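Local coordinates for protein B-agarase (Saccharophagus degradans, PDB 4BQ2) that probably releases short agarose oligosaccharides, as an exo-acting family 50 glycoside hydrolase, by cleaving the beta-glycosidic linkages of agarose, at residues Asp149-Gly157 / Met658-His669; Leu200-Ala211 / Thr340-Leu348. All coordinates share one frame; numbering follows the deposited sequence.

Interaction 1 of 2, residues Asp149-Gly157 / Met658-His669; sequences DRQFVWMWG and MDHGSYHPGLIH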
loop_
_atom_site.group_PDB
_atom_site.type_symbol
_atom_site.label_atom_id
_atom_site.label_comp_id
_atom_site.label_asym_id
_atom_site.label_seq_id
_atom_site.Cartn_x
_atom_site.Cartn_y
_atom_site.Cartn_z
ATOM N N ASP A 149 -4.649 23.627 14.313
ATOM C CA ASP A 149 -4.494 22.258 14.813
ATOM C C ASP A 149 -4.301 21.264 13.667
ATOM O O ASP A 149 -4.677 21.536 12.515
ATOM C CB ASP A 149 -5.700 21.848 15.662
ATOM C CG ASP A 149 -5.917 22.763 16.848
ATOM O OD1 ASP A 149 -4.926 23.348 17.358
ATOM O OD2 ASP A 149 -7.091 22.915 17.252
ATOM N N ARG A 150 -3.717 20.115 13.985
ATOM C CA ARG A 150 -3.523 19.064 12.990
ATOM C C ARG A 150 -4.458 17.894 13.200
ATOM O O ARG A 150 -4.537 17.359 14.281
ATOM C CB ARG A 150 -2.079 18.593 13.005
ATOM C CG ARG A 150 -1.090 19.725 12.688
ATOM C CD ARG A 150 0.294 19.162 12.429
ATOM N NE ARG A 150 0.349 18.382 11.182
ATOM C CZ ARG A 150 1.257 17.438 10.953
ATOM N NH1 ARG A 150 2.189 17.156 11.871
ATOM N NH2 ARG A 150 1.258 16.789 9.794
ATOM N N GLN A 151 -5.132 17.472 12.143
ATOM C CA GLN A 151 -6.073 16.351 12.237
ATOM C C GLN A 151 -5.322 15.031 12.041
ATOM O O GLN A 151 -4.628 14.869 11.030
ATOM C CB GLN A 151 -7.212 16.489 11.200
ATOM C CG GLN A 151 -8.214 15.366 11.388
ATOM C CD GLN A 151 -9.503 15.470 10.605
ATOM O OE1 GLN A 151 -9.557 15.998 9.483
ATOM N NE2 GLN A 151 -10.539 14.880 11.160
ATOM N N PHE A 152 -5.420 14.103 13.003
ATOM C CA PHE A 152 -4.873 12.746 12.804
ATOM C C PHE A 152 -5.509 12.211 11.525
ATOM O O PHE A 152 -6.724 12.417 11.270
ATOM C CB PHE A 152 -5.243 11.804 13.951
ATOM C CG PHE A 152 -4.203 11.679 15.051
ATOM C CD1 PHE A 152 -3.213 10.696 14.987
ATOM C CD2 PHE A 152 -4.275 12.476 16.203
ATOM C CE1 PHE A 152 -2.274 10.537 16.018
ATOM C CE2 PHE A 152 -3.344 12.334 17.228
ATOM C CZ PHE A 152 -2.345 11.357 17.149
ATOM N N VAL A 153 -4.717 11.512 10.720
ATOM C CA VAL A 153 -5.198 11.103 9.408
ATOM C C VAL A 153 -5.907 9.776 9.522
ATOM O O VAL A 153 -5.420 8.877 10.209
ATOM C CB VAL A 153 -4.013 10.940 8.443
ATOM C CG1 VAL A 153 -4.432 10.468 7.063
ATOM C CG2 VAL A 153 -3.244 12.252 8.352
ATOM N N TRP A 154 -6.994 9.597 8.779
ATOM C CA TRP A 154 -7.700 8.329 8.820
ATOM C C TRP A 154 -6.871 7.232 8.152
ATOM O O TRP A 154 -6.351 7.437 7.051
ATOM C CB TRP A 154 -9.046 8.436 8.096
ATOM C CG TRP A 154 -9.802 7.151 8.160
ATOM C CD1 TRP A 154 -10.032 6.278 7.134
ATOM C CD2 TRP A 154 -10.418 6.590 9.318
ATOM N NE1 TRP A 154 -10.737 5.182 7.589
ATOM C CE2 TRP A 154 -10.990 5.358 8.930
ATOM C CE3 TRP A 154 -10.543 7.011 10.660
ATOM C CZ2 TRP A 154 -11.712 4.545 9.824
ATOM C CZ3 TRP A 154 -11.258 6.187 11.566
ATOM C CH2 TRP A 154 -11.826 4.967 11.137
ATOM N N MET A 155 -6.792 6.070 8.812
ATOM C CA MET A 155 -6.099 4.895 8.298
ATOM C C MET A 155 -7.087 3.759 8.023
ATOM O O MET A 155 -7.287 3.340 6.853
ATOM C CB MET A 155 -4.972 4.463 9.264
ATOM C CG MET A 155 -3.934 5.558 9.508
ATOM S SD MET A 155 -2.964 5.984 8.037
ATOM C CE MET A 155 -1.717 4.696 8.129
ATOM N N TRP A 156 -7.721 3.249 9.075
ATOM C CA TRP A 156 -8.699 2.154 8.913
ATOM C C TRP A 156 -9.420 1.918 10.224
ATOM O O TRP A 156 -9.006 2.435 11.272
ATOM C CB TRP A 156 -7.995 0.836 8.511
ATOM C CG TRP A 156 -6.723 0.603 9.273
ATOM C CD1 TRP A 156 -6.589 0.178 10.564
ATOM C CD2 TRP A 156 -5.398 0.815 8.782
ATOM N NE1 TRP A 156 -5.256 0.108 10.911
ATOM C CE2 TRP A 156 -4.506 0.506 9.833
ATOM C CE3 TRP A 156 -4.876 1.242 7.548
ATOM C CZ2 TRP A 156 -3.114 0.607 9.689
ATOM C CZ3 TRP A 156 -3.482 1.364 7.411
ATOM C CH2 TRP A 156 -2.624 1.035 8.475
ATOM N N GLY A 157 -10.476 1.097 10.163
ATOM C CA GLY A 157 -11.135 0.611 11.365
ATOM C C GLY A 157 -12.569 1.112 11.457
ATOM O O GLY A 157 -13.205 1.463 10.440
ATOM N N MET A 658 2.690 16.031 4.232
ATOM C CA MET A 658 1.470 16.830 4.033
ATOM C C MET A 658 1.763 18.294 3.718
ATOM O O MET A 658 0.855 19.146 3.782
ATOM C CB MET A 658 0.576 16.707 5.277
ATOM C CG MET A 658 0.305 15.255 5.657
ATOM S SD MET A 658 -0.554 15.052 7.222
ATOM C CE MET A 658 -2.199 15.535 6.686
ATOM N N ASP A 659 3.016 18.580 3.365
ATOM C CA ASP A 659 3.469 19.945 3.072
ATOM C C ASP A 659 3.450 20.332 1.564
ATOM O O ASP A 659 3.978 21.389 1.181
ATOM C CB ASP A 659 4.869 20.151 3.628
ATOM C CG ASP A 659 5.918 19.232 2.964
ATOM O OD1 ASP A 659 5.555 18.268 2.243
ATOM O OD2 ASP A 659 7.108 19.491 3.166
ATOM N N HIS A 660 2.833 19.496 0.733
ATOM C CA HIS A 660 2.679 19.765 -0.693
ATOM C C HIS A 660 1.245 19.521 -1.110
ATOM O O HIS A 660 0.957 19.072 -2.237
ATOM C CB HIS A 660 3.665 18.866 -1.451
ATOM C CG HIS A 660 3.979 19.291 -2.846
ATOM N ND1 HIS A 660 5.014 20.153 -3.150
ATOM C CD2 HIS A 660 3.489 18.850 -4.030
ATOM C CE1 HIS A 660 5.111 20.264 -4.463
ATOM N NE2 HIS A 660 4.203 19.476 -5.020
ATOM N N GLY A 661 0.305 19.833 -0.211
ATOM C CA GLY A 661 -1.086 19.889 -0.611
ATOM C C GLY A 661 -1.907 18.633 -0.459
ATOM O O GLY A 661 -3.110 18.665 -0.653
ATOM N N SER A 662 -1.289 17.509 -0.072
ATOM C CA SER A 662 -2.060 16.278 0.097
ATOM C C SER A 662 -2.866 16.236 1.386
ATOM O O SER A 662 -2.423 16.691 2.408
ATOM C CB SER A 662 -1.140 15.039 0.049
ATOM O OG SER A 662 -1.929 13.866 -0.015
ATOM N N TYR A 663 -4.023 15.599 1.343
ATOM C CA TYR A 663 -4.792 15.360 2.566
ATOM C C TYR A 663 -4.330 14.134 3.340
ATOM O O TYR A 663 -4.815 13.888 4.435
ATOM C CB TYR A 663 -6.253 15.140 2.214
ATOM C CG TYR A 663 -6.850 16.246 1.368
ATOM C CD1 TYR A 663 -6.614 17.580 1.678
ATOM C CD2 TYR A 663 -7.672 15.949 0.280
ATOM C CE1 TYR A 663 -7.176 18.606 0.936
ATOM C CE2 TYR A 663 -8.225 16.968 -0.483
ATOM C CZ TYR A 663 -7.975 18.292 -0.151
ATOM O OH TYR A 663 -8.526 19.316 -0.922
ATOM N N HIS A 664 -3.433 13.350 2.755
ATOM C CA HIS A 664 -3.048 12.069 3.338
ATOM C C HIS A 664 -1.640 11.783 2.871
ATOM O O HIS A 664 -1.360 11.827 1.663
ATOM C CB HIS A 664 -3.989 10.970 2.830
ATOM C CG HIS A 664 -3.989 9.727 3.669
ATOM N ND1 HIS A 664 -2.832 9.116 4.114
ATOM C CD2 HIS A 664 -5.014 8.964 4.111
ATOM C CE1 HIS A 664 -3.152 8.057 4.837
ATOM N NE2 HIS A 664 -4.468 7.941 4.845
ATOM N N PRO A 665 -0.736 11.552 3.824
ATOM C CA PRO A 665 0.649 11.285 3.473
ATOM C C PRO A 665 0.848 9.917 2.825
ATOM O O PRO A 665 1.751 9.775 2.001
ATOM C CB PRO A 665 1.389 11.385 4.794
ATOM C CG PRO A 665 0.368 11.397 5.866
ATOM C CD PRO A 665 -0.985 11.554 5.280
ATOM N N GLY A 666 -0.040 8.968 3.109
ATOM C CA GLY A 666 0.159 7.568 2.730
ATOM C C GLY A 666 0.310 6.669 3.964
ATOM O O GLY A 666 -0.082 7.046 5.058
ATOM N N LEU A 667 0.912 5.490 3.806
ATOM C CA LEU A 667 1.055 4.539 4.932
ATOM C C LEU A 667 2.109 4.890 6.003
ATOM O O LEU A 667 1.966 4.590 7.192
ATOM C CB LEU A 667 1.265 3.099 4.384
ATOM C CG LEU A 667 -0.010 2.604 3.672
ATOM C CD1 LEU A 667 0.210 1.340 2.852
ATOM C CD2 LEU A 667 -1.164 2.400 4.672
ATOM N N ILE A 668 3.183 5.525 5.578
ATOM C CA ILE A 668 4.269 5.868 6.465
ATOM C C ILE A 668 4.496 7.361 6.281
ATOM O O ILE A 668 4.432 7.861 5.155
ATOM C CB ILE A 668 5.558 5.059 6.161
ATOM C CG1 ILE A 668 5.345 3.553 6.468
ATOM C CG2 ILE A 668 6.751 5.672 6.914
ATOM C CD1 ILE A 668 5.163 3.181 7.963
ATOM N N HIS A 669 4.691 8.071 7.389
ATOM C CA HIS A 669 4.552 9.546 7.412
ATOM C C HIS A 669 5.864 10.241 7.797
ATOM O O HIS A 669 6.550 9.820 8.744
ATOM C CB HIS A 669 3.452 9.977 8.422
ATOM C CG HIS A 669 2.093 9.377 8.173
ATOM N ND1 HIS A 669 1.035 9.563 9.036
ATOM C CD2 HIS A 669 1.625 8.591 7.170
ATOM C CE1 HIS A 669 -0.033 8.930 8.571
ATOM N NE2 HIS A 669 0.302 8.326 7.442
#
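A methyl of Val153, CG1, sits over the face of the His664 ring, 3.3 Å from its centroid and 7° off its normal, in a CH-pi contact. That branch lies anti to the backbone N (chi1 178°), which leaves CG2, beside the backbone N, to rest on Met658 CE at 3.8 Å; it also touches Pro665 CD. Apolar contact resumes just past the strand, where the chain turns a corner and Leu667 CD2 meets Trp156 CZ3 at 3.7 Å, at the ring edge and near its plane; the two side chains cross at about a right angle. Met155 CE touches Leu667 O.

Strand 150-155 belongs to the beta-rich region that matches the agarase CBM-like family, pairing with strands 97-104 and 110-115. Met155 and Trp156 both face Thr99 of strand 97-104 in a classic beta bulge. The loop 658-669 follows strand 648-652 of another sheet, so the contact probably joins the CBM-like part to the catalytic part.

Sulfur atoms work at both ends. The bend at chi2 brings Met155 SD obliquely to His664, 4.7 Å from the ring centroid, and to the edge of His669, near that ring's plane; the one at chi3 turns CE to Leu667. Met658 SD lies 3.6 Å from Arg150 NH2, near the guanidinium plane; the charge itself is paired with Asp103.

One polar bond crosses: His664 NE2 donates weakly to Trp154 O (2.9 Å, 128° at the hydrogen). The other ring nitrogen, ND1, accepts from Gly666 N at 3.0 Å, so both nitrogens hold the imidazole. His669 NE2 donates to Gly666 O at 2.7 Å, while Pro665 CG sits over the centre of the His669 ring. Gln85 of strand 84-92 bonds the backbone of Leu667 and His669.

Interaction 2 of 2, residues Leu200-Ala211 / Thr340-Leu348; sequences LVGLVDEFGQNA and TRAAMFNWL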
loop_
_atom_site.group_PDB
_atom_site.type_symbol
_atom_site.label_atom_id
_atom_site.label_comp_id
_atom_site.label_asym_id
_atom_site.label_seq_id
_atom_site.Cartn_x
_atom_site.Cartn_y
_atom_site.Cartn_z
ATOM N N LEU A 200 -15.777 19.987 1.307
ATOM C CA LEU A 200 -15.511 19.149 0.132
ATOM C C LEU A 200 -15.738 19.862 -1.204
ATOM O O LEU A 200 -15.820 19.216 -2.244
ATOM C CB LEU A 200 -16.318 17.842 0.186
ATOM C CG LEU A 200 -15.995 16.839 1.320
ATOM C CD1 LEU A 200 -16.981 15.668 1.267
ATOM C CD2 LEU A 200 -14.550 16.352 1.232
ATOM N N VAL A 201 -15.836 21.188 -1.157
ATOM C CA VAL A 201 -16.196 22.000 -2.321
ATOM C C VAL A 201 -14.965 22.721 -2.861
ATOM O O VAL A 201 -14.263 23.404 -2.111
ATOM C CB VAL A 201 -17.285 23.057 -1.965
ATOM C CG1 VAL A 201 -17.452 24.074 -3.091
ATOM C CG2 VAL A 201 -18.619 22.382 -1.698
ATOM N N GLY A 202 -14.735 22.593 -4.170
ATOM C CA GLY A 202 -13.685 23.354 -4.837
ATOM C C GLY A 202 -12.310 22.940 -4.363
ATOM O O GLY A 202 -11.438 23.781 -4.139
ATOM N N LEU A 203 -12.118 21.627 -4.228
ATOM C CA LEU A 203 -10.831 21.080 -3.773
ATOM C C LEU A 203 -9.702 21.187 -4.793
ATOM O O LEU A 203 -8.563 21.386 -4.427
ATOM C CB LEU A 203 -11.016 19.599 -3.425
ATOM C CG LEU A 203 -12.044 19.358 -2.322
ATOM C CD1 LEU A 203 -12.197 17.861 -2.022
ATOM C CD2 LEU A 203 -11.707 20.188 -1.082
ATOM N N VAL A 204 -10.044 21.026 -6.072
ATOM C CA VAL A 204 -9.072 20.833 -7.145
ATOM C C VAL A 204 -9.103 21.973 -8.162
ATOM O O VAL A 204 -10.174 22.399 -8.603
ATOM C CB VAL A 204 -9.349 19.501 -7.905
ATOM C CG1 VAL A 204 -8.134 19.099 -8.720
ATOM C CG2 VAL A 204 -9.758 18.378 -6.950
ATOM N N ASP A 205 -7.923 22.469 -8.507
ATOM C CA ASP A 205 -7.761 23.454 -9.562
ATOM C C ASP A 205 -7.616 22.802 -10.958
ATOM O O ASP A 205 -7.821 21.583 -11.095
ATOM C CB ASP A 205 -6.622 24.416 -9.205
ATOM C CG ASP A 205 -5.241 23.805 -9.359
ATOM O OD1 ASP A 205 -5.080 22.653 -9.886
ATOM O OD2 ASP A 205 -4.299 24.509 -8.972
ATOM N N GLU A 206 -7.283 23.578 -11.999
ATOM C CA GLU A 206 -7.308 23.022 -13.356
ATOM C C GLU A 206 -6.133 22.049 -13.613
ATOM O O GLU A 206 -6.190 21.283 -14.569
ATOM C CB GLU A 206 -7.332 24.121 -14.448
ATOM C CG GLU A 206 -6.089 24.999 -14.459
ATOM C CD GLU A 206 -6.224 26.227 -13.570
ATOM O OE1 GLU A 206 -6.819 26.132 -12.451
ATOM O OE2 GLU A 206 -5.722 27.292 -14.002
ATOM N N PHE A 207 -5.121 22.092 -12.745
ATOM C CA PHE A 207 -3.889 21.275 -12.832
ATOM C C PHE A 207 -3.989 20.027 -11.930
ATOM O O PHE A 207 -3.033 19.234 -11.814
ATOM C CB PHE A 207 -2.665 22.119 -12.429
ATOM C CG PHE A 207 -2.468 23.349 -13.271
ATOM C CD1 PHE A 207 -2.092 23.241 -14.621
ATOM C CD2 PHE A 207 -2.684 24.626 -12.728
ATOM C CE1 PHE A 207 -1.936 24.378 -15.402
ATOM C CE2 PHE A 207 -2.497 25.773 -13.501
ATOM C CZ PHE A 207 -2.137 25.653 -14.835
ATOM N N GLY A 208 -5.142 19.841 -11.290
ATOM C CA GLY A 208 -5.300 18.724 -10.346
ATOM C C GLY A 208 -4.712 18.958 -8.952
ATOM O O GLY A 208 -4.709 18.031 -8.137
ATOM N N GLN A 209 -4.249 20.181 -8.664
ATOM C CA GLN A 209 -3.654 20.542 -7.345
ATOM C C GLN A 209 -4.696 20.998 -6.318
ATOM O O GLN A 209 -5.794 21.404 -6.670
ATOM C CB GLN A 209 -2.619 21.666 -7.498
ATOM C CG GLN A 209 -1.622 21.463 -8.622
ATOM C CD GLN A 209 -0.757 22.691 -8.890
ATOM O OE1 GLN A 209 0.461 22.611 -8.822
ATOM N NE2 GLN A 209 -1.385 23.840 -9.166
ATOM N N ASN A 210 -4.331 20.920 -5.050
ATOM C CA ASN A 210 -5.131 21.427 -3.937
ATOM C C ASN A 210 -5.419 22.903 -4.223
ATOM O O ASN A 210 -4.503 23.736 -4.269
ATOM C CB ASN A 210 -4.328 21.241 -2.649
ATOM C CG ASN A 210 -5.087 21.645 -1.401
ATOM O OD1 ASN A 210 -5.823 22.642 -1.401
ATOM N ND2 ASN A 210 -4.898 20.868 -0.315
ATOM N N ALA A 211 -6.676 23.214 -4.479
ATOM C CA ALA A 211 -7.009 24.621 -4.881
ATOM C C ALA A 211 -7.002 25.621 -3.719
ATOM O O ALA A 211 -6.841 26.821 -3.935
ATOM C CB ALA A 211 -8.338 24.667 -5.634
ATOM N N THR A 340 -21.622 15.294 -4.640
ATOM C CA THR A 340 -20.497 15.497 -3.741
ATOM C C THR A 340 -19.177 15.416 -4.545
ATOM O O THR A 340 -18.334 16.309 -4.456
ATOM C CB THR A 340 -20.516 14.501 -2.556
ATOM O OG1 THR A 340 -21.710 14.690 -1.780
ATOM C CG2 THR A 340 -19.344 14.708 -1.639
ATOM N N ARG A 341 -19.035 14.367 -5.357
ATOM C CA ARG A 341 -17.837 14.241 -6.217
ATOM C C ARG A 341 -17.704 15.409 -7.201
ATOM O O ARG A 341 -16.666 16.070 -7.257
ATOM C CB ARG A 341 -17.819 12.881 -6.925
ATOM C CG ARG A 341 -17.615 11.702 -5.979
ATOM C CD ARG A 341 -16.244 11.729 -5.289
ATOM N NE ARG A 341 -15.103 11.758 -6.230
ATOM C CZ ARG A 341 -13.841 11.581 -5.849
ATOM N NH1 ARG A 341 -13.562 11.323 -4.564
ATOM N NH2 ARG A 341 -12.856 11.627 -6.746
ATOM N N ALA A 342 -18.777 15.720 -7.923
ATOM C CA ALA A 342 -18.703 16.791 -8.934
ATOM C C ALA A 342 -18.303 18.150 -8.374
ATOM O O ALA A 342 -17.512 18.868 -9.000
ATOM C CB ALA A 342 -19.997 16.878 -9.735
ATOM N N ALA A 343 -18.815 18.501 -7.191
ATOM C CA ALA A 343 -18.511 19.807 -6.603
ATOM C C ALA A 343 -17.051 19.948 -6.135
ATOM O O ALA A 343 -16.604 21.042 -5.802
ATOM C CB ALA A 343 -19.489 20.153 -5.460
ATOM N N MET A 344 -16.301 18.846 -6.094
ATOM C CA MET A 344 -14.897 18.948 -5.699
ATOM C C MET A 344 -14.054 19.620 -6.749
ATOM O O MET A 344 -12.947 20.079 -6.442
ATOM C CB MET A 344 -14.276 17.578 -5.422
ATOM C CG MET A 344 -15.048 16.743 -4.429
ATOM S SD MET A 344 -14.332 15.083 -4.377
ATOM C CE MET A 344 -15.046 14.599 -2.793
ATOM N N PHE A 345 -14.561 19.678 -7.984
ATOM C CA PHE A 345 -13.721 20.106 -9.126
ATOM C C PHE A 345 -13.977 21.509 -9.622
ATOM O O PHE A 345 -15.102 21.808 -10.060
ATOM C CB PHE A 345 -13.806 19.096 -10.280
ATOM C CG PHE A 345 -13.447 17.695 -9.854
ATOM C CD1 PHE A 345 -12.097 17.310 -9.738
ATOM C CD2 PHE A 345 -14.440 16.786 -9.513
ATOM C CE1 PHE A 345 -11.763 16.022 -9.309
ATOM C CE2 PHE A 345 -14.106 15.499 -9.081
ATOM C CZ PHE A 345 -12.770 15.120 -8.989
ATOM N N ASN A 346 -12.940 22.356 -9.588
ATOM C CA ASN A 346 -13.114 23.741 -10.031
ATOM C C ASN A 346 -13.153 23.815 -11.557
ATOM O O ASN A 346 -13.724 24.753 -12.119
ATOM C CB ASN A 346 -12.021 24.680 -9.508
ATOM C CG ASN A 346 -12.247 25.122 -8.062
ATOM O OD1 ASN A 346 -13.309 24.936 -7.497
ATOM N ND2 ASN A 346 -11.224 25.680 -7.467
ATOM N N TRP A 347 -12.527 22.843 -12.222
ATOM C CA TRP A 347 -12.498 22.841 -13.688
ATOM C C TRP A 347 -12.499 21.435 -14.229
ATOM O O TRP A 347 -11.647 20.624 -13.855
ATOM C CB TRP A 347 -11.245 23.564 -14.195
ATOM C CG TRP A 347 -11.069 23.547 -15.711
ATOM C CD1 TRP A 347 -11.582 24.455 -16.596
ATOM C CD2 TRP A 347 -10.319 22.596 -16.503
ATOM N NE1 TRP A 347 -11.195 24.139 -17.883
ATOM C CE2 TRP A 347 -10.425 23.004 -17.854
ATOM C CE3 TRP A 347 -9.563 21.450 -16.199
ATOM C CZ2 TRP A 347 -9.796 22.303 -18.909
ATOM C CZ3 TRP A 347 -8.950 20.755 -17.232
ATOM C CH2 TRP A 347 -9.068 21.184 -18.577
ATOM N N LEU A 348 -13.446 21.149 -15.120
ATOM C CA LEU A 348 -13.393 19.932 -15.941
ATOM C C LEU A 348 -13.705 20.346 -17.384
ATOM O O LEU A 348 -14.553 21.216 -17.602
ATOM C CB LEU A 348 -14.375 18.880 -15.443
ATOM C CG LEU A 348 -14.044 18.185 -14.115
ATOM C CD1 LEU A 348 -15.246 17.374 -13.667
ATOM C CD2 LEU A 348 -12.814 17.291 -14.263
HETATM O O HOH W 1 -18.287 18.322 -2.747
HETATM O O HOH W 2 -11.737 26.386 -4.497
HETATM O O HOH W 3 -10.692 20.663 -11.235
#
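Met344 and Leu203 both carry CG anti to the carbonyl carbon (chi1 -53° in Met344), and their side chains lie side by side, pointing the same way, Leu203 CD1 touching Met344 CG at 3.9 Å. Beyond CG the methionine is extended, and its SD lies over one face of the Arg341 guanidinium. Val204 CG2 packs 3.8 Å from Phe345 CD1, obliquely to the ring. Trp347 turns CG anti to its own N (chi1 176°) and lays a ring face against Glu206 CB, with Glu206 O close to CE3; that oxygen also accepts from Arg385.

Backbone bonds run between these side chains. Gly202 N donates to Ala343 O at 2.9 Å, nearly straight at 169°. Val204 N donates to Met344 O, which also takes a weak bond from Leu203 N, and Asn346 N returns one to Val204 O at 2.9 Å. Asn346 OD1 comes to 3.1 Å from Gly202 CA, an approach open to it because glycine has no side chain, while its ND2 lies by Ala211 CB. Waters extend the link: one donates to both Leu200 O and Thr340 O, and another donates to Gly202 O while accepting from Asn346 ND2.

Asp205 steadies the turn behind this pairing. Its OD1 accepts from Phe207 N and Gln209 N, which arrive from opposite faces of the carboxylate plane, and OD2 uses its syn lone pair for Gln209 NE2 at 3.0 Å. Phe345 and Trp347 also reach helix 378-387. The result is a single beta bridge, Val204 with Phe345, flanked by the type I turn 205-208 with its Asx turn and built on the last residue of the type I turn 342-345, tying the loop after strand 180-191 to the chain that follows helix 339-342.

The two contacts lie on the same side of the chain's centre, about 19 Å apart between their own centres. In sequence the order is 149-157, 200-211, 340-348 and 658-669, so both segments of interaction 2 fall within the span bracketed by interaction 1. They touch where the two loops meet: Asn210 ND2 probably donates to Gly661 O (2.9 Å), and Tyr663 OH packs on Leu203 CD2 at 3.3 Å. Interaction 1, on strand 150-155, probably joins the CBM-like part to the catalytic part, and interaction 2 ties down the chain that leaves strand 180-191; the two meet through Asn210 and Tyr663.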